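Local coordinates for sensor protein (Bacteroides thetaiotaomicron, PDB 2X7X) that probably works as a hybrid two-component sensor histidine kinase, and whose periplasmic domain, the part described here, binds fructose, at residues L92-I97 with S140-E145; D109-G114 with R146-M151; T135-S140 with D167-R172; D190-H195 with M216-I221. One frame throughout, in Å; residues are numbered along the deposited sequence.

In the fold
All four contacts lie in the fructose-binding periplasmic domain, a two-lobed fold with one sheet per lobe. Contact 1 crosses between the lobes, and contacts 2 and 3 line the same sugar cleft. Contacts 1 and 2 share helix 141-155, contacts 1 and 3 share Ser140, and contact 4 touches contact 2 through Tyr193 and Arg146. Contacts 1, 2 and 4 are largely buried; contact 3, between two loops, is only partly so. Chemistry follows place: charges and waters in contact 1, close helix packing with an arginine reaching the sugar in contact 2, turns and an indole in contact 3, and backbone bonds with apolar side chains in the sheet of contact 4.

Contact 1 (L92-I97 with S140-E145); sequences LVDRKI and STPAME. With FRU (beta-D-fructofuranose), chain E.
Arg95 and Lys96, just past strand 90-93 in one lobe of this periplasmic-binding-protein fold, meet the first turn of helix 141-155 across the fructose cleft. Arg95 crosses Pro142 at about a right angle: its CB lies 4.1 Å from Pro142 CD, its CG 3.7 Å from that same atom, and its CD still touches it. With the chain extended from CG to NE, the guanidinium is carried past the proline to the sugar. Arg95 NE donates to fructose O6 at 2.9 Å and NH2 to the ring oxygen O5 at 3.3 Å, O5 lying in the guanidinium plane; NH1 passes Ser140 CB and is bonded to the carbonyl of Asn71. Asp94 OD1 accepts from fructose O6 at 2.6 Å and also bonds Tyr245, while its OD2 pairs with Arg20. A leucine in place of Arg95 would probably leave fructose O5 without this donor and O6 less firmly gripped. Farther along, Lys96 N donates to Thr141 OG1 at 2.9 Å. The extended lysine chain then reaches Glu145, where Lys96 NZ forms a salt bridge with OE2 at 3.0 Å, approaching on the syn side, 26° out of the carboxylate plane.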
loop_
_atom_site.group_PDB
_atom_site.type_symbol
_atom_site.label_atom_id
_atom_site.label_comp_id
_atom_site.label_asym_id
_atom_site.label_seq_id
_atom_site.Cartn_x
_atom_site.Cartn_y
_atom_site.Cartn_z
ATOM N N LEU A 92 20.815 -15.249 -10.641
ATOM C CA LEU A 92 21.158 -14.815 -9.305
ATOM C C LEU A 92 20.092 -13.864 -8.796
ATOM O O LEU A 92 19.768 -12.864 -9.454
ATOM C CB LEU A 92 22.531 -14.136 -9.282
ATOM C CG LEU A 92 23.754 -14.922 -9.769
ATOM C CD1 LEU A 92 24.951 -14.032 -9.680
ATOM C CD2 LEU A 92 23.991 -16.204 -8.981
ATOM N N VAL A 93 19.542 -14.191 -7.627
ATOM C CA VAL A 93 18.608 -13.309 -6.937
ATOM C C VAL A 93 19.186 -12.808 -5.618
ATOM O O VAL A 93 19.769 -13.594 -4.852
ATOM C CB VAL A 93 17.252 -14.002 -6.638
ATOM C CG1 VAL A 93 16.276 -12.990 -6.081
ATOM C CG2 VAL A 93 16.670 -14.577 -7.890
ATOM N N ASP A 94 19.005 -11.509 -5.357
ATOM C CA ASP A 94 19.220 -10.929 -4.019
ATOM C C ASP A 94 20.695 -10.969 -3.573
ATOM O O ASP A 94 21.328 -9.925 -3.465
ATOM C CB ASP A 94 18.218 -11.545 -3.000
ATOM C CG ASP A 94 18.780 -11.683 -1.599
ATOM O OD1 ASP A 94 19.235 -10.680 -1.012
ATOM O OD2 ASP A 94 18.746 -12.804 -1.053
ATOM N N ARG A 95 21.246 -12.151 -3.327
ATOM C CA ARG A 95 22.665 -12.264 -3.016
ATOM C C ARG A 95 23.463 -12.566 -4.275
ATOM O O ARG A 95 22.924 -13.123 -5.224
ATOM C CB ARG A 95 22.898 -13.332 -1.971
ATOM C CG ARG A 95 22.027 -13.138 -0.786
ATOM C CD ARG A 95 22.539 -13.859 0.426
ATOM N NE ARG A 95 21.588 -13.680 1.518
ATOM C CZ ARG A 95 21.623 -14.340 2.664
ATOM N NH1 ARG A 95 22.565 -15.251 2.914
ATOM N NH2 ARG A 95 20.695 -14.088 3.559
ATOM N N LYS A 96 24.734 -12.171 -4.281
ATOM C CA LYS A 96 25.594 -12.275 -5.469
ATOM C C LYS A 96 26.754 -13.260 -5.250
ATOM O O LYS A 96 27.000 -13.720 -4.130
ATOM C CB LYS A 96 26.230 -10.914 -5.803
ATOM C CG LYS A 96 25.330 -9.778 -6.264
ATOM C CD LYS A 96 26.126 -8.483 -6.075
ATOM C CE LYS A 96 25.398 -7.245 -6.520
ATOM N NZ LYS A 96 26.101 -6.006 -6.036
ATOM N N ILE A 97 27.479 -13.543 -6.332
ATOM C CA ILE A 97 28.746 -14.269 -6.267
ATOM C C ILE A 97 29.874 -13.333 -6.693
ATOM O O ILE A 97 29.656 -12.127 -6.860
ATOM C CB ILE A 97 28.736 -15.559 -7.121
ATOM C CG1 ILE A 97 28.404 -15.254 -8.581
ATOM C CG2 ILE A 97 27.767 -16.579 -6.537
ATOM C CD1 ILE A 97 28.655 -16.408 -9.531
ATOM N N SER A 140 28.108 -12.734 3.149
ATOM C CA SER A 140 27.014 -12.564 2.185
ATOM C C SER A 140 27.090 -11.162 1.589
ATOM O O SER A 140 27.491 -10.227 2.278
ATOM C CB SER A 140 25.643 -12.810 2.835
ATOM O OG SER A 140 25.385 -11.890 3.886
ATOM N N THR A 141 26.713 -11.003 0.322
ATOM C CA THR A 141 26.877 -9.688 -0.310
ATOM C C THR A 141 25.930 -8.603 0.231
ATOM O O THR A 141 26.308 -7.423 0.237
ATOM C CB THR A 141 26.897 -9.715 -1.883
ATOM O OG1 THR A 141 25.622 -10.113 -2.408
ATOM C CG2 THR A 141 27.993 -10.644 -2.402
ATOM N N PRO A 142 24.717 -8.986 0.705
ATOM C CA PRO A 142 23.944 -7.895 1.286
ATOM C C PRO A 142 24.559 -7.362 2.584
ATOM O O PRO A 142 24.633 -6.156 2.745
ATOM C CB PRO A 142 22.558 -8.506 1.488
ATOM C CG PRO A 142 22.496 -9.598 0.482
ATOM C CD PRO A 142 23.874 -10.172 0.465
ATOM N N ALA A 143 25.046 -8.224 3.476
ATOM C CA ALA A 143 25.702 -7.722 4.705
ATOM C C ALA A 143 26.897 -6.801 4.399
ATOM O O ALA A 143 27.057 -5.756 5.032
ATOM C CB ALA A 143 26.134 -8.858 5.614
ATOM N N MET A 144 27.726 -7.202 3.438
ATOM C CA MET A 144 28.871 -6.416 3.010
ATOM C C MET A 144 28.436 -5.017 2.581
ATOM O O MET A 144 28.925 -4.011 3.111
ATOM C CB MET A 144 29.579 -7.093 1.829
ATOM C CG MET A 144 30.471 -8.275 2.182
ATOM S SD MET A 144 30.975 -9.238 0.712
ATOM C CE MET A 144 31.693 -10.635 1.576
ATOM N N GLU A 145 27.518 -4.971 1.609
ATOM C CA GLU A 145 27.061 -3.723 1.024
ATOM C C GLU A 145 26.252 -2.896 2.023
ATOM O O GLU A 145 26.507 -1.694 2.172
ATOM C CB GLU A 145 26.301 -3.973 -0.273
ATOM C CG GLU A 145 27.209 -4.373 -1.408
ATOM C CD GLU A 145 26.492 -5.044 -2.571
ATOM O OE1 GLU A 145 25.309 -4.712 -2.852
ATOM O OE2 GLU A 145 27.134 -5.915 -3.215
HETATM C C1 FRU E . 15.896 -13.355 4.076
HETATM C C2 FRU E . 16.954 -12.371 4.542
HETATM C C3 FRU E . 16.394 -10.961 4.709
HETATM C C4 FRU E . 17.536 -10.102 4.202
HETATM C C5 FRU E . 18.031 -10.939 3.031
HETATM C C6 FRU E . 19.475 -10.676 2.606
HETATM O O1 FRU E . 16.359 -14.688 4.278
HETATM O O2 FRU E . 17.538 -12.872 5.750
HETATM O O3 FRU E . 15.998 -10.671 6.058
HETATM O O4 FRU E . 17.118 -8.786 3.825
HETATM O O5 FRU E . 17.952 -12.275 3.534
HETATM O O6 FRU E . 19.771 -11.436 1.417
HETATM O O HOH W 1 23.786 -8.390 -3.055
HETATM O O HOH W 2 26.338 -13.613 -1.233
HETATM O O HOH W 3 23.346 -5.840 -3.918
#

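Contact 2 (D109-G114 with R146-M151); sequences DNYEIG and RHQGFM. With FRU (beta-D-fructofuranose), chain E.
Gly114 and Phe150 bring their CA atoms to 4.3 Å where helix segments 110-114 and 146-151 cross at -44°, their axes 6.5 Å apart at closest. With CG anti to the N (chi1 -175°), Tyr111 lays its ring over Gly149, whose CA sits 3.6 Å from the centroid in a CH-pi contact and 3.4 Å from Tyr111 O in a CA-H...O contact. Gln148 crosses Tyr111 about perpendicularly, its CB touching CE2. Toward the cleft, Arg146 grips Asn110 OD1 side-on, NE at 2.8 Å and NH2 at 2.9 Å, the amide and guanidinium planes 43° apart. Asn110 ND2 is bonded in turn to Tyr245. Arg146 also donates to fructose O4, from NH1 at 3.0 Å and from NH2. A methionine in its place would probably leave Asn110 OD1 and fructose O4 without these donors, and the amide freer to turn. Around the crossing, Phe150 packs on strand 128-135 and His147 on strand 159-167, while the carbonyl of Arg146 accepts from Tyr193 of strand 191-194.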
loop_
_atom_site.group_PDB
_atom_site.type_symbol
_atom_site.label_atom_id
_atom_site.label_comp_id
_atom_site.label_asym_id
_atom_site.label_seq_id
_atom_site.Cartn_x
_atom_site.Cartn_y
_atom_site.Cartn_z
ATOM N N ASP A 109 19.426 -2.755 -4.749
ATOM C CA ASP A 109 20.796 -2.308 -4.433
ATOM C C ASP A 109 21.049 -2.189 -2.927
ATOM O O ASP A 109 20.584 -1.250 -2.271
ATOM C CB ASP A 109 21.142 -0.993 -5.133
ATOM C CG ASP A 109 22.628 -0.667 -5.061
ATOM O OD1 ASP A 109 23.074 0.204 -5.835
ATOM O OD2 ASP A 109 23.364 -1.279 -4.253
ATOM N N ASN A 110 21.815 -3.130 -2.391
ATOM C CA ASN A 110 22.049 -3.164 -0.957
ATOM C C ASN A 110 22.934 -2.033 -0.474
ATOM O O ASN A 110 22.809 -1.595 0.671
ATOM C CB ASN A 110 22.543 -4.550 -0.507
ATOM C CG ASN A 110 21.415 -5.580 -0.480
ATOM O OD1 ASN A 110 20.608 -5.604 0.440
ATOM N ND2 ASN A 110 21.337 -6.402 -1.506
ATOM N N TYR A 111 23.812 -1.544 -1.348
ATOM C CA TYR A 111 24.717 -0.460 -0.988
ATOM C C TYR A 111 23.898 0.809 -0.772
ATOM O O TYR A 111 24.058 1.509 0.230
ATOM C CB TYR A 111 25.760 -0.257 -2.080
ATOM C CG TYR A 111 26.839 0.760 -1.772
ATOM C CD1 TYR A 111 26.642 2.120 -2.017
ATOM C CD2 TYR A 111 28.072 0.362 -1.261
ATOM C CE1 TYR A 111 27.642 3.056 -1.742
ATOM C CE2 TYR A 111 29.074 1.297 -0.990
ATOM C CZ TYR A 111 28.847 2.635 -1.237
ATOM O OH TYR A 111 29.841 3.547 -0.976
ATOM N N GLU A 112 23.000 1.081 -1.710
ATOM C CA GLU A 112 22.127 2.234 -1.629
ATOM C C GLU A 112 21.194 2.192 -0.427
ATOM O O GLU A 112 20.889 3.225 0.160
ATOM C CB GLU A 112 21.335 2.386 -2.924
ATOM C CG GLU A 112 22.132 3.110 -3.999
ATOM C CD GLU A 112 22.666 4.463 -3.526
ATOM O OE1 GLU A 112 23.852 4.750 -3.805
ATOM O OE2 GLU A 112 21.904 5.220 -2.857
ATOM N N ILE A 113 20.745 0.995 -0.065
ATOM C CA ILE A 113 19.950 0.816 1.156
ATOM C C ILE A 113 20.758 1.211 2.397
ATOM O O ILE A 113 20.261 1.939 3.246
ATOM C CB ILE A 113 19.353 -0.606 1.262
ATOM C CG1 ILE A 113 18.276 -0.768 0.209
ATOM C CG2 ILE A 113 18.741 -0.834 2.624
ATOM C CD1 ILE A 113 17.863 -2.178 -0.034
ATOM N N GLY A 114 22.009 0.771 2.461
ATOM C CA GLY A 114 22.886 1.120 3.562
ATOM C C GLY A 114 23.033 2.623 3.630
ATOM O O GLY A 114 22.885 3.239 4.700
ATOM N N ARG A 146 25.316 -3.513 2.739
ATOM C CA ARG A 146 24.621 -2.795 3.807
ATOM C C ARG A 146 25.585 -2.073 4.753
ATOM O O ARG A 146 25.260 -1.013 5.285
ATOM C CB ARG A 146 23.651 -3.702 4.564
ATOM C CG ARG A 146 22.351 -3.897 3.805
ATOM C CD ARG A 146 21.572 -5.117 4.257
ATOM N NE ARG A 146 20.610 -5.518 3.240
ATOM C CZ ARG A 146 19.604 -6.379 3.420
ATOM N NH1 ARG A 146 19.392 -6.938 4.613
ATOM N NH2 ARG A 146 18.817 -6.696 2.385
ATOM N N HIS A 147 26.778 -2.620 4.937
ATOM C CA HIS A 147 27.758 -1.957 5.794
ATOM C C HIS A 147 28.501 -0.852 5.054
ATOM O O HIS A 147 28.654 0.246 5.588
ATOM C CB HIS A 147 28.722 -2.960 6.418
ATOM C CG HIS A 147 29.861 -2.331 7.158
ATOM N ND1 HIS A 147 29.729 -1.819 8.431
ATOM C CD2 HIS A 147 31.157 -2.145 6.808
ATOM C CE1 HIS A 147 30.893 -1.337 8.829
ATOM N NE2 HIS A 147 31.775 -1.523 7.862
ATOM N N GLN A 148 28.925 -1.131 3.824
ATOM C CA GLN A 148 29.739 -0.191 3.045
ATOM C C GLN A 148 28.976 1.110 2.782
ATOM O O GLN A 148 29.522 2.210 2.948
ATOM C CB GLN A 148 30.164 -0.811 1.714
ATOM C CG GLN A 148 31.264 -1.837 1.793
ATOM C CD GLN A 148 31.286 -2.794 0.578
ATOM O OE1 GLN A 148 31.832 -3.898 0.662
ATOM N NE2 GLN A 148 30.688 -2.375 -0.551
ATOM N N GLY A 149 27.713 0.963 2.375
ATOM C CA GLY A 149 26.864 2.082 1.989
ATOM C C GLY A 149 26.579 2.934 3.194
ATOM O O GLY A 149 26.546 4.156 3.112
ATOM N N PHE A 150 26.401 2.275 4.326
ATOM C CA PHE A 150 26.154 2.961 5.574
ATOM C C PHE A 150 27.381 3.739 6.036
ATOM O O PHE A 150 27.243 4.844 6.560
ATOM C CB PHE A 150 25.736 1.940 6.625
ATOM C CG PHE A 150 25.858 2.423 8.028
ATOM C CD1 PHE A 150 24.947 3.330 8.541
ATOM C CD2 PHE A 150 26.875 1.953 8.838
ATOM C CE1 PHE A 150 25.046 3.760 9.841
ATOM C CE2 PHE A 150 26.996 2.391 10.144
ATOM C CZ PHE A 150 26.081 3.293 10.649
ATOM N N MET A 151 28.567 3.150 5.863
ATOM C CA MET A 151 29.815 3.847 6.184
ATOM C C MET A 151 30.040 5.033 5.248
ATOM O O MET A 151 30.532 6.087 5.675
ATOM C CB MET A 151 31.027 2.913 6.151
ATOM C CG MET A 151 31.059 1.867 7.279
ATOM S SD MET A 151 30.768 2.498 8.958
ATOM C CE MET A 151 32.429 2.859 9.523
HETATM C C1 FRU E . 15.896 -13.355 4.076
HETATM C C2 FRU E . 16.954 -12.371 4.542
HETATM C C3 FRU E . 16.394 -10.961 4.709
HETATM C C4 FRU E . 17.536 -10.102 4.202
HETATM C C5 FRU E . 18.031 -10.939 3.031
HETATM C C6 FRU E . 19.475 -10.676 2.606
HETATM O O1 FRU E . 16.359 -14.688 4.278
HETATM O O2 FRU E . 17.538 -12.872 5.750
HETATM O O3 FRU E . 15.998 -10.671 6.058
HETATM O O4 FRU E . 17.118 -8.786 3.825
HETATM O O5 FRU E . 17.952 -12.275 3.534
HETATM O O6 FRU E . 19.771 -11.436 1.417
#

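Contact 3 (T135-S140 with D167-R172); sequences TGLSGS and DAAWER. With FRU (beta-D-fructofuranose), chain E.
Trp170 and Gly136 meet face-on, Gly136 CA lying 3.4 Å from the centroid of the six-membered ring in a CH-pi contact. Leu137 N lies over the same face, toward the rim, and Leu137 CB packs near the pyrrole side. Fructose C6 lies over the opposite face, toward the rim, 3.8 Å from Trp170 CH2. At the ring edge, Trp170 NE1 makes a weak hydrogen bond to Ser140 OG at 3.4 Å, and that hydroxyl donates in the carbonyl plane to Leu137 O at 2.6 Å, across the type I turn 137-140. A second shell fixes both loops. Asp167 holds CG anti to its N (chi1 -177°), which turns the carboxylate across to the other loop: OD2 accepts from Ser138 N at 2.9 Å and from Ser138 OG at 2.8 Å, both from the same face of the carboxylate. Asp167 OD1 closes an Asx turn by accepting from Ala169 N at 2.9 Å, leading into the type I' turn that presents Trp170. At the strand ends, Ala168 N donates to Thr135 O at 2.8 Å. One carboxylate thus gathers three donors, which would be expected to keep it ionised, while the indole offers the sugar an apolar wall.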
loop_
_atom_site.group_PDB
_atom_site.type_symbol
_atom_site.label_atom_id
_atom_site.label_comp_id
_atom_site.label_asym_id
_atom_site.label_seq_id
_atom_site.Cartn_x
_atom_site.Cartn_y
_atom_site.Cartn_z
ATOM N N THR A 135 25.087 -6.832 11.877
ATOM C CA THR A 135 25.104 -7.189 10.455
ATOM C C THR A 135 24.517 -8.569 10.168
ATOM O O THR A 135 24.414 -9.418 11.052
ATOM C CB THR A 135 26.560 -7.143 9.888
ATOM O OG1 THR A 135 27.261 -8.357 10.198
ATOM C CG2 THR A 135 27.325 -5.986 10.483
ATOM N N GLY A 136 24.165 -8.800 8.911
ATOM C CA GLY A 136 23.912 -10.163 8.420
ATOM C C GLY A 136 25.216 -10.927 8.331
ATOM O O GLY A 136 26.289 -10.382 8.606
ATOM N N LEU A 137 25.119 -12.195 7.952
ATOM C CA LEU A 137 26.284 -13.068 7.791
ATOM C C LEU A 137 27.365 -12.357 6.990
ATOM O O LEU A 137 27.129 -11.960 5.847
ATOM C CB LEU A 137 25.853 -14.358 7.084
ATOM C CG LEU A 137 26.784 -15.580 7.074
ATOM C CD1 LEU A 137 27.210 -16.022 8.465
ATOM C CD2 LEU A 137 26.077 -16.732 6.349
ATOM N N SER A 138 28.535 -12.185 7.593
ATOM C CA SER A 138 29.621 -11.360 7.005
ATOM C C SER A 138 29.935 -11.609 5.525
ATOM O O SER A 138 30.042 -10.657 4.744
ATOM C CB SER A 138 30.905 -11.462 7.834
ATOM O OG SER A 138 30.749 -10.674 9.011
ATOM N N GLY A 139 30.048 -12.879 5.147
ATOM C CA GLY A 139 30.415 -13.249 3.789
ATOM C C GLY A 139 29.310 -13.157 2.747
ATOM O O GLY A 139 29.545 -13.478 1.583
ATOM N N SER A 140 28.108 -12.734 3.149
ATOM C CA SER A 140 27.014 -12.564 2.185
ATOM C C SER A 140 27.090 -11.162 1.589
ATOM O O SER A 140 27.491 -10.227 2.278
ATOM C CB SER A 140 25.643 -12.810 2.835
ATOM O OG SER A 140 25.385 -11.890 3.886
ATOM N N ASP A 167 28.399 -9.395 13.929
ATOM C CA ASP A 167 27.760 -10.230 12.926
ATOM C C ASP A 167 26.657 -11.041 13.612
ATOM O O ASP A 167 26.938 -11.861 14.486
ATOM C CB ASP A 167 28.824 -11.163 12.324
ATOM C CG ASP A 167 28.288 -12.037 11.214
ATOM O OD1 ASP A 167 27.062 -12.289 11.156
ATOM O OD2 ASP A 167 29.116 -12.485 10.394
ATOM N N ALA A 168 25.408 -10.810 13.219
ATOM C CA ALA A 168 24.256 -11.446 13.867
ATOM C C ALA A 168 23.617 -12.511 12.980
ATOM O O ALA A 168 22.528 -13.035 13.277
ATOM C CB ALA A 168 23.238 -10.401 14.248
ATOM N N ALA A 169 24.293 -12.817 11.877
ATOM C CA ALA A 169 23.888 -13.907 10.981
ATOM C C ALA A 169 22.406 -13.836 10.570
ATOM O O ALA A 169 21.745 -14.857 10.441
ATOM C CB ALA A 169 24.228 -15.266 11.619
ATOM N N TRP A 170 21.902 -12.624 10.357
ATOM C CA TRP A 170 20.525 -12.400 9.890
ATOM C C TRP A 170 19.439 -12.737 10.908
ATOM O O TRP A 170 18.262 -12.681 10.593
ATOM C CB TRP A 170 20.244 -13.149 8.579
ATOM C CG TRP A 170 21.141 -12.733 7.450
ATOM C CD1 TRP A 170 22.062 -13.510 6.813
ATOM C CD2 TRP A 170 21.199 -11.439 6.817
ATOM N NE1 TRP A 170 22.689 -12.792 5.825
ATOM C CE2 TRP A 170 22.187 -11.515 5.808
ATOM C CE3 TRP A 170 20.519 -10.227 7.012
ATOM C CZ2 TRP A 170 22.519 -10.417 4.986
ATOM C CZ3 TRP A 170 20.846 -9.134 6.190
ATOM C CH2 TRP A 170 21.838 -9.245 5.187
ATOM N N GLU A 171 19.814 -13.074 12.128
ATOM C CA GLU A 171 18.841 -13.666 13.019
ATOM C C GLU A 171 18.699 -12.949 14.338
ATOM O O GLU A 171 19.619 -12.267 14.772
ATOM C CB GLU A 171 19.127 -15.154 13.227
ATOM C CG GLU A 171 19.035 -16.045 11.978
ATOM C CD GLU A 171 17.823 -15.796 11.107
ATOM O OE1 GLU A 171 17.990 -15.822 9.870
ATOM O OE2 GLU A 171 16.698 -15.595 11.626
ATOM N N ARG A 172 17.531 -13.111 14.956
ATOM C CA ARG A 172 17.170 -12.450 16.222
ATOM C C ARG A 172 17.966 -12.962 17.431
ATOM O O ARG A 172 18.350 -12.194 18.295
ATOM C CB ARG A 172 15.644 -12.541 16.426
ATOM C CG ARG A 172 15.152 -13.228 17.675
ATOM C CD ARG A 172 14.609 -12.260 18.699
ATOM N NE ARG A 172 13.244 -11.880 18.364
ATOM C CZ ARG A 172 12.392 -11.287 19.202
ATOM N NH1 ARG A 172 12.749 -11.005 20.458
ATOM N NH2 ARG A 172 11.173 -10.978 18.773
HETATM C C1 FRU E . 15.896 -13.355 4.076
HETATM C C2 FRU E . 16.954 -12.371 4.542
HETATM C C3 FRU E . 16.394 -10.961 4.709
HETATM C C4 FRU E . 17.536 -10.102 4.202
HETATM C C5 FRU E . 18.031 -10.939 3.031
HETATM C C6 FRU E . 19.475 -10.676 2.606
HETATM O O1 FRU E . 16.359 -14.688 4.278
HETATM O O2 FRU E . 17.538 -12.872 5.750
HETATM O O3 FRU E . 15.998 -10.671 6.058
HETATM O O4 FRU E . 17.118 -8.786 3.825
HETATM O O5 FRU E . 17.952 -12.275 3.534
HETATM O O6 FRU E . 19.771 -11.436 1.417
#

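Contact 4 (D190-H195 with M216-I221); sequences DAVYAH and MIFVGI. With K (potassium ion), chain F.
Val192 and its neighbours in strand 191-194 are joined to strand 217-220 by four backbone hydrogen bonds in parallel register. Ile217 N donates to Asp190 O at 3.1 Å, approaching 42° above the carbonyl plane. The other three donors meet their carbonyls nearly end-on: Val192 N to Ile217 O at 2.9 Å, Val219 N to Val192 O at 3.0 Å, and Ala194 N to Val219 O at 2.8 Å. At the start of the second strand, Met216 O binds a potassium ion at 2.8 Å, a site completed in part by the carbonyl of Glu213. On one face of the sheet, Val192 and Phe218 run alongside each other, Val192 CG2 3.6 Å from Phe218 CE1. Met216 places CG between its N and carbonyl carbon (chi1 61°) and bends at chi3, its SD resting 3.7 Å from Val192 CG2. This face is covered by helix 199-209, the crossover of the beta-alpha-beta unit that links the two strands, and Tyr204 meets Phe218 edge-to-face. On the other face, Ala191 packs on Ile217 CG1. Past the corner that the chain turns at Ile221, its CD1 meets the edge of the Tyr193 ring, in plane, 3.9 Å from CE1. Helix 110-124 packs on Ala191, Tyr193, Val219 and Ile221. The join therefore rests on backbone hydrogen bonds flanked by mostly apolar side chains, while the polar ends of Tyr193 and His195 find partners outside the two strands, at Arg146 and Glu133 respectively.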
loop_
_atom_site.group_PDB
_atom_site.type_symbol
_atom_site.label_atom_id
_atom_site.label_comp_id
_atom_site.label_asym_id
_atom_site.label_seq_id
_atom_site.Cartn_x
_atom_site.Cartn_y
_atom_site.Cartn_z
ATOM N N ASP A 190 22.785 5.870 20.767
ATOM C CA ASP A 190 21.675 6.667 20.245
ATOM C C ASP A 190 20.911 5.987 19.097
ATOM O O ASP A 190 19.800 6.397 18.754
ATOM C CB ASP A 190 22.173 8.072 19.856
ATOM C CG ASP A 190 23.010 8.713 20.955
ATOM O OD1 ASP A 190 22.490 8.925 22.068
ATOM O OD2 ASP A 190 24.202 8.979 20.718
ATOM N N ALA A 191 21.497 4.937 18.523
ATOM C CA ALA A 191 20.880 4.259 17.386
ATOM C C ALA A 191 21.388 2.858 17.165
ATOM O O ALA A 191 22.582 2.578 17.297
ATOM C CB ALA A 191 21.059 5.072 16.104
ATOM N N VAL A 192 20.463 1.986 16.785
ATOM C CA VAL A 192 20.789 0.627 16.372
ATOM C C VAL A 192 20.475 0.506 14.893
ATOM O O VAL A 192 19.361 0.804 14.461
ATOM C CB VAL A 192 19.977 -0.423 17.208
ATOM C CG1 VAL A 192 20.340 -1.852 16.825
ATOM C CG2 VAL A 192 20.226 -0.188 18.685
ATOM N N TYR A 193 21.470 0.093 14.122
ATOM C CA TYR A 193 21.279 -0.249 12.719
ATOM C C TYR A 193 21.312 -1.753 12.629
ATOM O O TYR A 193 22.360 -2.360 12.848
ATOM C CB TYR A 193 22.403 0.338 11.875
ATOM C CG TYR A 193 22.434 -0.072 10.408
ATOM C CD1 TYR A 193 21.288 -0.564 9.745
ATOM C CD2 TYR A 193 23.611 0.080 9.669
ATOM C CE1 TYR A 193 21.331 -0.914 8.395
ATOM C CE2 TYR A 193 23.669 -0.263 8.327
ATOM C CZ TYR A 193 22.543 -0.753 7.691
ATOM O OH TYR A 193 22.648 -1.076 6.356
ATOM N N ALA A 194 20.164 -2.348 12.311
ATOM C CA ALA A 194 20.043 -3.793 12.181
ATOM C C ALA A 194 19.851 -4.126 10.712
ATOM O O ALA A 194 19.038 -3.492 10.037
ATOM C CB ALA A 194 18.861 -4.279 12.998
ATOM N N HIS A 195 20.588 -5.114 10.215
ATOM C CA HIS A 195 20.561 -5.450 8.778
ATOM C C HIS A 195 19.258 -6.096 8.318
ATOM O O HIS A 195 18.966 -6.106 7.127
ATOM C CB HIS A 195 21.770 -6.308 8.370
ATOM C CG HIS A 195 23.052 -5.534 8.219
ATOM N ND1 HIS A 195 24.119 -6.000 7.473
ATOM C CD2 HIS A 195 23.430 -4.327 8.706
ATOM C CE1 HIS A 195 25.100 -5.115 7.513
ATOM N NE2 HIS A 195 24.710 -4.097 8.262
ATOM N N MET A 216 17.321 5.320 22.377
ATOM C CA MET A 216 17.866 5.049 21.052
ATOM C C MET A 216 16.769 4.729 20.051
ATOM O O MET A 216 15.682 4.283 20.426
ATOM C CB MET A 216 18.875 3.893 21.118
ATOM C CG MET A 216 18.297 2.567 21.600
ATOM S SD MET A 216 19.550 1.331 21.986
ATOM C CE MET A 216 20.068 1.854 23.632
ATOM N N ILE A 217 17.053 4.981 18.777
ATOM C CA ILE A 217 16.140 4.608 17.704
ATOM C C ILE A 217 16.574 3.275 17.104
ATOM O O ILE A 217 17.753 2.894 17.213
ATOM C CB ILE A 217 16.111 5.668 16.584
ATOM C CG1 ILE A 217 17.509 5.836 15.966
ATOM C CG2 ILE A 217 15.477 6.997 17.092
ATOM C CD1 ILE A 217 17.475 6.402 14.581
ATOM N N PHE A 218 15.628 2.575 16.477
ATOM C CA PHE A 218 15.897 1.275 15.856
ATOM C C PHE A 218 15.566 1.295 14.373
ATOM O O PHE A 218 14.448 1.653 13.978
ATOM C CB PHE A 218 15.132 0.145 16.567
ATOM C CG PHE A 218 15.571 -0.076 17.989
ATOM C CD1 PHE A 218 16.499 -1.080 18.302
ATOM C CD2 PHE A 218 15.093 0.743 19.024
ATOM C CE1 PHE A 218 16.934 -1.263 19.634
ATOM C CE2 PHE A 218 15.519 0.560 20.346
ATOM C CZ PHE A 218 16.434 -0.433 20.650
ATOM N N VAL A 219 16.549 0.915 13.552
ATOM C CA VAL A 219 16.347 0.843 12.101
ATOM C C VAL A 219 16.668 -0.542 11.558
ATOM O O VAL A 219 17.693 -1.129 11.900
ATOM C CB VAL A 219 17.137 1.938 11.339
ATOM C CG1 VAL A 219 16.752 1.930 9.886
ATOM C CG2 VAL A 219 16.863 3.320 11.947
ATOM N N GLY A 220 15.769 -1.071 10.733
ATOM C CA GLY A 220 15.943 -2.401 10.156
ATOM C C GLY A 220 15.746 -2.380 8.655
ATOM O O GLY A 220 15.555 -1.315 8.067
ATOM N N ILE A 221 15.814 -3.549 8.026
ATOM C CA ILE A 221 15.615 -3.663 6.584
ATOM C C ILE A 221 14.696 -4.847 6.322
ATOM O O ILE A 221 14.767 -5.844 7.035
ATOM C CB ILE A 221 16.950 -3.851 5.830
ATOM C CG1 ILE A 221 17.892 -2.674 6.094
ATOM C CG2 ILE A 221 16.711 -3.962 4.329
ATOM C CD1 ILE A 221 19.341 -2.906 5.700
HETATM K K K F . 12.948 3.719 20.858
HETATM O O HOH W 4 9.743 3.800 19.779
#